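PDB 5WLH: LbaCas13a H328A (C2c2) from Lachnospiraceae bacterium NK4A179, which binds and probably processes pre-crRNA, and uses the resulting guide to recognise target RNA and cleave RNA as a CRISPR-Cas13a nuclease. Local coordinates for residues A[297-307]-A[323-334]. Residues are numbered along the deposited sequence; the frame is centred on the assembly and turned at random.
With nucleotides of chain B.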
ATOM      1  N   ASP A 297      10.829 -27.077 -23.702  1.00 26.17           N
ATOM      2  CA  ASP A 297      12.100 -27.769 -23.498  1.00 29.56           C
ATOM      3  C   ASP A 297      12.975 -27.034 -22.485  1.00 26.57           C
ATOM      4  O   ASP A 297      13.646 -27.663 -21.660  1.00 25.44           O
ATOM      5  CB  ASP A 297      12.836 -27.918 -24.820  1.00 30.32           C
ATOM      6  CG  ASP A 297      14.210 -28.498 -24.640  1.00 37.11           C
ATOM      7  OD1 ASP A 297      14.293 -29.728 -24.437  1.00 36.32           O
ATOM      8  OD2 ASP A 297      15.191 -27.723 -24.684  1.00 38.31           O
ATOM      9  N   MET A 298      12.951 -25.700 -22.508  1.00 22.11           N
ATOM     10  CA  MET A 298      13.755 -24.935 -21.562  1.00 22.83           C
ATOM     11  C   MET A 298      13.210 -25.060 -20.144  1.00 22.28           C
ATOM     12  O   MET A 298      13.986 -25.182 -19.190  1.00 22.43           O
ATOM     13  CB  MET A 298      13.813 -23.472 -21.993  1.00 22.61           C
ATOM     14  CG  MET A 298      14.654 -23.267 -23.257  1.00 23.76           C
ATOM     15  SD  MET A 298      14.465 -21.567 -23.823  1.00 27.36           S
ATOM     16  CE  MET A 298      15.534 -20.704 -22.674  1.00 27.91           C
ATOM     17  N   LEU A 299      11.886 -25.034 -19.981  1.00 23.10           N
ATOM     18  CA  LEU A 299      11.324 -25.238 -18.647  1.00 25.13           C
ATOM     19  C   LEU A 299      11.618 -26.639 -18.136  1.00 27.90           C
ATOM     20  O   LEU A 299      11.797 -26.841 -16.931  1.00 23.43           O
ATOM     21  CB  LEU A 299       9.813 -25.022 -18.638  1.00 27.15           C
ATOM     22  CG  LEU A 299       9.300 -23.597 -18.488  1.00 36.07           C
ATOM     23  CD1 LEU A 299       7.881 -23.640 -17.897  1.00 35.25           C
ATOM     24  CD2 LEU A 299      10.255 -22.783 -17.615  1.00 35.11           C
ATOM     25  N   ARG A 300      11.671 -27.619 -19.032  1.00 21.50           N
ATOM     26  CA  ARG A 300      12.000 -28.971 -18.592  1.00 23.36           C
ATOM     27  C   ARG A 300      13.421 -29.059 -18.061  1.00 23.52           C
ATOM     28  O   ARG A 300      13.671 -29.753 -17.072  1.00 27.43           O
ATOM     29  CB  ARG A 300      11.804 -29.946 -19.748  1.00 25.28           C
ATOM     30  CG  ARG A 300      12.075 -31.395 -19.376  1.00 30.96           C
ATOM     31  CD  ARG A 300      11.523 -32.322 -20.465  1.00 33.93           C
ATOM     32  NE  ARG A 300      10.090 -32.133 -20.666  1.00 38.73           N
ATOM     33  CZ  ARG A 300       9.557 -31.526 -21.721  1.00 38.58           C
ATOM     34  NH1 ARG A 300      10.336 -31.052 -22.683  1.00 41.74           N
ATOM     35  NH2 ARG A 300       8.244 -31.395 -21.812  1.00 38.84           N
ATOM     36  N   ARG A 301      14.371 -28.384 -18.711  1.00 23.29           N
ATOM     37  CA  ARG A 301      15.735 -28.387 -18.202  1.00 24.85           C
ATOM     38  C   ARG A 301      15.811 -27.714 -16.843  1.00 26.67           C
ATOM     39  O   ARG A 301      16.536 -28.171 -15.953  1.00 22.23           O
ATOM     40  CB  ARG A 301      16.673 -27.696 -19.185  1.00 22.05           C
ATOM     41  CG  ARG A 301      16.848 -28.510 -20.496  1.00 22.26           C
ATOM     42  CD  ARG A 301      17.533 -27.693 -21.561  1.00 27.20           C
ATOM     43  NE  ARG A 301      17.296 -28.310 -22.867  1.00 30.01           N
ATOM     44  CZ  ARG A 301      17.966 -29.370 -23.313  1.00 39.10           C
ATOM     45  NH1 ARG A 301      18.915 -29.904 -22.565  1.00 38.28           N
ATOM     46  NH2 ARG A 301      17.700 -29.885 -24.510  1.00 37.48           N
ATOM     47  N   MET A 302      15.075 -26.618 -16.669  1.00 26.01           N
ATOM     48  CA  MET A 302      15.041 -25.978 -15.356  1.00 20.25           C
ATOM     49  C   MET A 302      14.375 -26.886 -14.326  1.00 22.96           C
ATOM     50  O   MET A 302      14.824 -26.964 -13.176  1.00 25.26           O
ATOM     51  CB  MET A 302      14.306 -24.638 -15.456  1.00 20.66           C
ATOM     52  CG  MET A 302      14.448 -23.790 -14.224  1.00 23.77           C
ATOM     53  SD  MET A 302      13.596 -22.194 -14.420  1.00 23.38           S
ATOM     54  CE  MET A 302      11.906 -22.700 -14.190  1.00 23.13           C
ATOM     55  N   ARG A 303      13.324 -27.606 -14.730  1.00 22.63           N
ATOM     56  CA  ARG A 303      12.686 -28.553 -13.826  1.00 25.83           C
ATOM     57  C   ARG A 303      13.657 -29.650 -13.403  1.00 26.23           C
ATOM     58  O   ARG A 303      13.669 -30.058 -12.235  1.00 23.08           O
ATOM     59  CB  ARG A 303      11.450 -29.154 -14.490  1.00 24.82           C
ATOM     60  CG  ARG A 303      10.698 -30.149 -13.639  1.00 25.44           C
ATOM     61  CD  ARG A 303      10.096 -29.479 -12.406  1.00 28.67           C
ATOM     62  NE  ARG A 303       9.706 -30.467 -11.408  1.00 27.82           N
ATOM     63  CZ  ARG A 303       9.158 -30.175 -10.236  1.00 30.87           C
ATOM     64  NH1 ARG A 303       8.923 -28.904  -9.906  1.00 28.57           N
ATOM     65  NH2 ARG A 303       8.858 -31.159  -9.388  1.00 26.63           N
ATOM     66  N   ARG A 304      14.472 -30.145 -14.341  1.00 28.95           N
ATOM     67  CA  ARG A 304      15.448 -31.178 -13.988  1.00 27.25           C
ATOM     68  C   ARG A 304      16.447 -30.664 -12.960  1.00 27.52           C
ATOM     69  O   ARG A 304      16.890 -31.414 -12.081  1.00 26.49           O
ATOM     70  CB  ARG A 304      16.175 -31.669 -15.241  1.00 23.20           C
ATOM     71  CG  ARG A 304      15.311 -32.563 -16.102  1.00 26.72           C
ATOM     72  CD  ARG A 304      16.166 -33.359 -17.076  1.00 28.04           C
ATOM     73  NE  ARG A 304      15.353 -33.983 -18.115  1.00 28.77           N
ATOM     74  CZ  ARG A 304      15.145 -33.443 -19.307  1.00 32.28           C
ATOM     75  NH1 ARG A 304      15.693 -32.268 -19.601  1.00 28.16           N
ATOM     76  NH2 ARG A 304      14.400 -34.079 -20.203  1.00 32.86           N
ATOM     77  N   LEU A 305      16.825 -29.388 -13.050  1.00 23.79           N
ATOM     78  CA  LEU A 305      17.720 -28.839 -12.039  1.00 25.94           C
ATOM     79  C   LEU A 305      17.072 -28.878 -10.661  1.00 25.57           C
ATOM     80  O   LEU A 305      17.737 -29.183  -9.665  1.00 26.70           O
ATOM     81  CB  LEU A 305      18.121 -27.413 -12.389  1.00 23.74           C
ATOM     82  CG  LEU A 305      19.087 -27.291 -13.563  1.00 29.82           C
ATOM     83  CD1 LEU A 305      19.316 -25.824 -13.901  1.00 28.30           C
ATOM     84  CD2 LEU A 305      20.410 -27.945 -13.236  1.00 27.61           C
ATOM     85  N   VAL A 306      15.780 -28.549 -10.581  1.00 24.13           N
ATOM     86  CA  VAL A 306      15.086 -28.609  -9.293  1.00 25.25           C
ATOM     87  C   VAL A 306      15.028 -30.048  -8.801  1.00 28.85           C
ATOM     88  O   VAL A 306      15.273 -30.336  -7.621  1.00 25.12           O
ATOM     89  CB  VAL A 306      13.675 -28.012  -9.412  1.00 26.21           C
ATOM     90  CG1 VAL A 306      12.897 -28.199  -8.098  1.00 26.10           C
ATOM     91  CG2 VAL A 306      13.741 -26.543  -9.804  1.00 27.34           C
ATOM     92  N   VAL A 307      14.686 -30.976  -9.695  1.00 25.64           N
ATOM     93  CA  VAL A 307      14.620 -32.374  -9.284  1.00 26.84           C
ATOM     94  C   VAL A 307      15.989 -32.844  -8.802  1.00 27.15           C
ATOM     95  O   VAL A 307      16.107 -33.500  -7.754  1.00 30.33           O
ATOM     96  CB  VAL A 307      14.086 -33.245 -10.435  1.00 29.44           C
ATOM     97  CG1 VAL A 307      14.285 -34.743 -10.103  1.00 30.19           C
ATOM     98  CG2 VAL A 307      12.606 -32.923 -10.708  1.00 31.69           C
ATOM     99  N   GLU A 323      13.644 -37.798 -22.092  1.00 48.52           N
ATOM    100  CA  GLU A 323      12.258 -37.969 -21.687  1.00 44.90           C
ATOM    101  C   GLU A 323      11.608 -36.600 -21.598  1.00 46.03           C
ATOM    102  O   GLU A 323      12.057 -35.743 -20.828  1.00 45.02           O
ATOM    103  CB  GLU A 323      12.161 -38.697 -20.351  1.00 45.78           C
ATOM    104  CG  GLU A 323      10.722 -38.872 -19.895  1.00 47.52           C
ATOM    105  CD  GLU A 323      10.603 -39.677 -18.625  1.00 49.33           C
ATOM    106  OE1 GLU A 323      11.610 -40.292 -18.213  1.00 52.80           O
ATOM    107  OE2 GLU A 323       9.501 -39.686 -18.033  1.00 46.84           O
ATOM    108  N   LYS A 324      10.576 -36.382 -22.409  1.00 43.37           N
ATOM    109  CA  LYS A 324       9.847 -35.113 -22.407  1.00 42.19           C
ATOM    110  C   LYS A 324       8.751 -35.138 -21.341  1.00 35.81           C
ATOM    111  O   LYS A 324       7.568 -34.966 -21.623  1.00 39.93           O
ATOM    112  CB  LYS A 324       9.265 -34.828 -23.790  1.00 51.53           C
ATOM    113  CG  LYS A 324      10.287 -34.521 -24.901  1.00 60.11           C
ATOM    114  CD  LYS A 324      11.476 -33.717 -24.378  1.00 67.10           C
ATOM    115  CE  LYS A 324      12.799 -34.419 -24.653  1.00 69.68           C
ATOM    116  NZ  LYS A 324      13.909 -33.837 -23.844  1.00 70.55           N
ATOM    117  N   PHE A 325       9.157 -35.374 -20.094  1.00 30.53           N
ATOM    118  CA  PHE A 325       8.150 -35.508 -19.051  1.00 32.53           C
ATOM    119  C   PHE A 325       7.425 -34.183 -18.842  1.00 34.57           C
ATOM    120  O   PHE A 325       7.967 -33.102 -19.085  1.00 35.61           O
ATOM    121  CB  PHE A 325       8.763 -36.014 -17.738  1.00 33.69           C
ATOM    122  CG  PHE A 325       9.701 -35.052 -17.075  1.00 36.66           C
ATOM    123  CD1 PHE A 325      11.021 -34.955 -17.483  1.00 36.02           C
ATOM    124  CD2 PHE A 325       9.270 -34.268 -16.011  1.00 39.26           C
ATOM    125  CE1 PHE A 325      11.895 -34.072 -16.859  1.00 40.00           C
ATOM    126  CE2 PHE A 325      10.137 -33.387 -15.381  1.00 39.09           C
ATOM    127  CZ  PHE A 325      11.446 -33.284 -15.805  1.00 36.88           C
ATOM    128  N   ASP A 326       6.159 -34.289 -18.459  1.00 36.52           N
ATOM    129  CA  ASP A 326       5.358 -33.117 -18.151  1.00 37.69           C
ATOM    130  C   ASP A 326       5.852 -32.515 -16.841  1.00 31.82           C
ATOM    131  O   ASP A 326       5.819 -33.182 -15.800  1.00 29.11           O
ATOM    132  CB  ASP A 326       3.888 -33.515 -18.063  1.00 41.31           C
ATOM    133  CG  ASP A 326       2.968 -32.323 -17.985  1.00 42.25           C
ATOM    134  OD1 ASP A 326       2.912 -31.694 -16.908  1.00 37.77           O
ATOM    135  OD2 ASP A 326       2.297 -32.019 -19.001  1.00 47.77           O
ATOM    136  N   VAL A 327       6.347 -31.271 -16.895  1.00 28.46           N
ATOM    137  CA  VAL A 327       6.897 -30.646 -15.692  1.00 31.60           C
ATOM    138  C   VAL A 327       5.820 -30.456 -14.633  1.00 31.23           C
ATOM    139  O   VAL A 327       6.086 -30.570 -13.431  1.00 28.83           O
ATOM    140  CB  VAL A 327       7.596 -29.315 -16.033  1.00 30.48           C
ATOM    141  CG1 VAL A 327       8.837 -29.577 -16.835  1.00 25.70           C
ATOM    142  CG2 VAL A 327       6.653 -28.375 -16.792  1.00 27.66           C
ATOM    143  N   TRP A 328       4.591 -30.154 -15.053  1.00 31.72           N
ATOM    144  CA  TRP A 328       3.540 -29.907 -14.075  1.00 36.34           C
ATOM    145  C   TRP A 328       3.061 -31.206 -13.449  1.00 36.53           C
ATOM    146  O   TRP A 328       2.700 -31.227 -12.269  1.00 35.99           O
ATOM    147  CB  TRP A 328       2.387 -29.136 -14.728  1.00 38.09           C
ATOM    148  CG  TRP A 328       2.869 -28.072 -15.703  1.00 35.98           C
ATOM    149  CD1 TRP A 328       2.792 -28.114 -17.064  1.00 42.72           C
ATOM    150  CD2 TRP A 328       3.514 -26.830 -15.375  1.00 31.97           C
ATOM    151  NE1 TRP A 328       3.347 -26.973 -17.608  1.00 42.74           N
ATOM    152  CE2 TRP A 328       3.793 -26.170 -16.591  1.00 37.37           C
ATOM    153  CE3 TRP A 328       3.872 -26.209 -14.173  1.00 32.29           C
ATOM    154  CZ2 TRP A 328       4.418 -24.925 -16.641  1.00 34.59           C
ATOM    155  CZ3 TRP A 328       4.486 -24.975 -14.222  1.00 31.94           C
ATOM    156  CH2 TRP A 328       4.756 -24.344 -15.450  1.00 33.37           C
ATOM    157  N   GLU A 329       3.071 -32.302 -14.214  1.00 36.28           N
ATOM    158  CA  GLU A 329       2.787 -33.609 -13.632  1.00 37.22           C
ATOM    159  C   GLU A 329       3.852 -33.996 -12.614  1.00 30.31           C
ATOM    160  O   GLU A 329       3.539 -34.542 -11.548  1.00 34.20           O
ATOM    161  CB  GLU A 329       2.701 -34.660 -14.741  1.00 43.55           C
ATOM    162  CG  GLU A 329       1.959 -35.922 -14.366  1.00 51.01           C
ATOM    163  CD  GLU A 329       1.560 -36.735 -15.589  1.00 60.43           C
ATOM    164  OE1 GLU A 329       2.219 -37.761 -15.862  1.00 61.04           O
ATOM    165  OE2 GLU A 329       0.597 -36.338 -16.284  1.00 64.38           O
ATOM    166  N   ASP A 330       5.123 -33.731 -12.927  1.00 26.90           N
ATOM    167  CA  ASP A 330       6.165 -34.012 -11.951  1.00 23.46           C
ATOM    168  C   ASP A 330       5.987 -33.149 -10.716  1.00 24.34           C
ATOM    169  O   ASP A 330       6.131 -33.631  -9.588  1.00 31.23           O
ATOM    170  CB  ASP A 330       7.549 -33.776 -12.540  1.00 30.02           C
ATOM    171  CG  ASP A 330       8.638 -34.145 -11.563  1.00 34.47           C
ATOM    172  OD1 ASP A 330       8.790 -35.353 -11.290  1.00 36.61           O
ATOM    173  OD2 ASP A 330       9.303 -33.238 -11.023  1.00 28.41           O
ATOM    174  N   ALA A 331       5.678 -31.862 -10.922  1.00 28.54           N
ATOM    175  CA  ALA A 331       5.433 -30.959  -9.803  1.00 32.14           C
ATOM    176  C   ALA A 331       4.319 -31.492  -8.919  1.00 39.48           C
ATOM    177  O   ALA A 331       4.455 -31.549  -7.690  1.00 36.47           O
ATOM    178  CB  ALA A 331       5.090 -29.565 -10.331  1.00 31.69           C
ATOM    179  N   ALA A 332       3.205 -31.903  -9.540  1.00 40.44           N
ATOM    180  CA  ALA A 332       2.099 -32.483  -8.789  1.00 43.76           C
ATOM    181  C   ALA A 332       2.541 -33.725  -8.030  1.00 42.30           C
ATOM    182  O   ALA A 332       2.073 -33.980  -6.915  1.00 48.63           O
ATOM    183  CB  ALA A 332       0.945 -32.816  -9.732  1.00 44.28           C
ATOM    184  N   ALA A 333       3.466 -34.495  -8.611  1.00 38.51           N
ATOM    185  CA  ALA A 333       3.911 -35.735  -7.983  1.00 35.60           C
ATOM    186  C   ALA A 333       4.725 -35.469  -6.723  1.00 41.74           C
ATOM    187  O   ALA A 333       4.536 -36.145  -5.705  1.00 41.69           O
ATOM    188  CB  ALA A 333       4.723 -36.562  -8.980  1.00 37.05           C
ATOM    189  N   ARG A 334       5.637 -34.491  -6.762  1.00 36.02           N
ATOM    190  CA  ARG A 334       6.452 -34.231  -5.579  1.00 34.78           C
ATOM    191  C   ARG A 334       5.623 -33.656  -4.439  1.00 37.16           C
ATOM    192  O   ARG A 334       5.976 -33.846  -3.269  1.00 34.56           O
ATOM    193  CB  ARG A 334       7.608 -33.286  -5.906  1.00 34.16           C
ATOM    194  CG  ARG A 334       8.315 -33.574  -7.214  1.00 37.12           C
ATOM    195  CD  ARG A 334       9.159 -34.837  -7.152  1.00 36.54           C
ATOM    196  NE  ARG A 334       9.690 -35.172  -8.472  1.00 32.67           N
ATOM    197  CZ  ARG A 334      10.651 -36.063  -8.688  1.00 32.14           C
ATOM    198  NH1 ARG A 334      11.194 -36.720  -7.666  1.00 33.21           N
ATOM    199  NH2 ARG A 334      11.069 -36.296  -9.927  1.00 27.39           N
TER
ATOM    200  P     G B   2      -1.644 -30.096 -13.464  1.00 76.10           P
ATOM    201  OP1   G B   2      -2.159 -31.199 -12.600  1.00 76.72           O
ATOM    202  OP2   G B   2      -2.550 -29.447 -14.447  1.00 76.92           O
ATOM    203  O5'   G B   2      -1.013 -28.960 -12.533  1.00 65.02           O
ATOM    204  C5'   G B   2       0.082 -29.250 -11.667  1.00 52.58           C
ATOM    205  C4'   G B   2       0.696 -28.012 -11.052  1.00 41.82           C
ATOM    206  O4'   G B   2       1.299 -27.177 -12.081  1.00 35.50           O
ATOM    207  C3'   G B   2      -0.256 -27.100 -10.280  1.00 40.48           C
ATOM    208  O3'   G B   2       0.477 -26.496  -9.225  1.00 36.54           O
ATOM    209  C2'   G B   2      -0.585 -26.027 -11.306  1.00 42.53           C
ATOM    210  O2'   G B   2      -1.054 -24.809 -10.766  1.00 45.94           O
ATOM    211  C1'   G B   2       0.764 -25.867 -11.994  1.00 34.70           C
ATOM    212  N9    G B   2       0.660 -25.310 -13.336  1.00 33.59           N
ATOM    213  C8    G B   2      -0.064 -25.875 -14.358  1.00 33.92           C
ATOM    214  N7    G B   2      -0.001 -25.176 -15.452  1.00 30.89           N
ATOM    215  C5    G B   2       0.795 -24.086 -15.119  1.00 26.66           C
ATOM    216  C6    G B   2       1.206 -22.996 -15.939  1.00 31.12           C
ATOM    217  O6    G B   2       0.913 -22.792 -17.117  1.00 37.32           O
ATOM    218  N1    G B   2       2.026 -22.105 -15.264  1.00 29.49           N
ATOM    219  C2    G B   2       2.396 -22.231 -13.949  1.00 29.12           C
ATOM    220  N2    G B   2       3.202 -21.245 -13.490  1.00 27.66           N
ATOM    221  N3    G B   2       2.017 -23.253 -13.163  1.00 30.49           N
ATOM    222  C4    G B   2       1.227 -24.146 -13.819  1.00 30.56           C
TER
HETATM  223  O   HOH W   1      14.439 -31.405 -22.694  1.00 45.02           O
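Arg300 reaches from helix 297-307 to the loop before helix 327-335 and grips Phe325 O side-on. The NE bond, 2.8 Å from Arg300 NE to Phe325 O, is nearly straight and meets a lone pair in the carbonyl plane, whereas NH2 donates from above that plane. A bend at chi3 (-58°) turns the guanidinium back over Lys324, whose CA lies against one face. A leucine here would probably leave Phe325 O without either of these donors and the loop less firmly tied to the helix. Arg304 NH2 adds a weak bond to Glu323 O, while its NH1 binds Arg393 O.

Farther along, Arg303 packs as a knob into the hole formed by Val327, Asp330, the engineered Ala331 and Arg334 between two nearly parallel helices, 23° apart. Arg303 NE and Arg303 NH2 donate to Asp330 OD2, at 2.8 and 2.7 Å; Arg334 holds OD1, Glu434 pairs with Arg303 NH1 and Asp315 with Arg334 NH1, extending this salt-bridge network.

Apolar contacts flank these polar grips. Val327 CG1 presses on Arg303 CB (3.5 Å), and the Phe325 ring meets Arg303 CG edge-on. Leu299 CD1 touches Trp328 CZ2, and one indole face lies over the base of G2 of chain B.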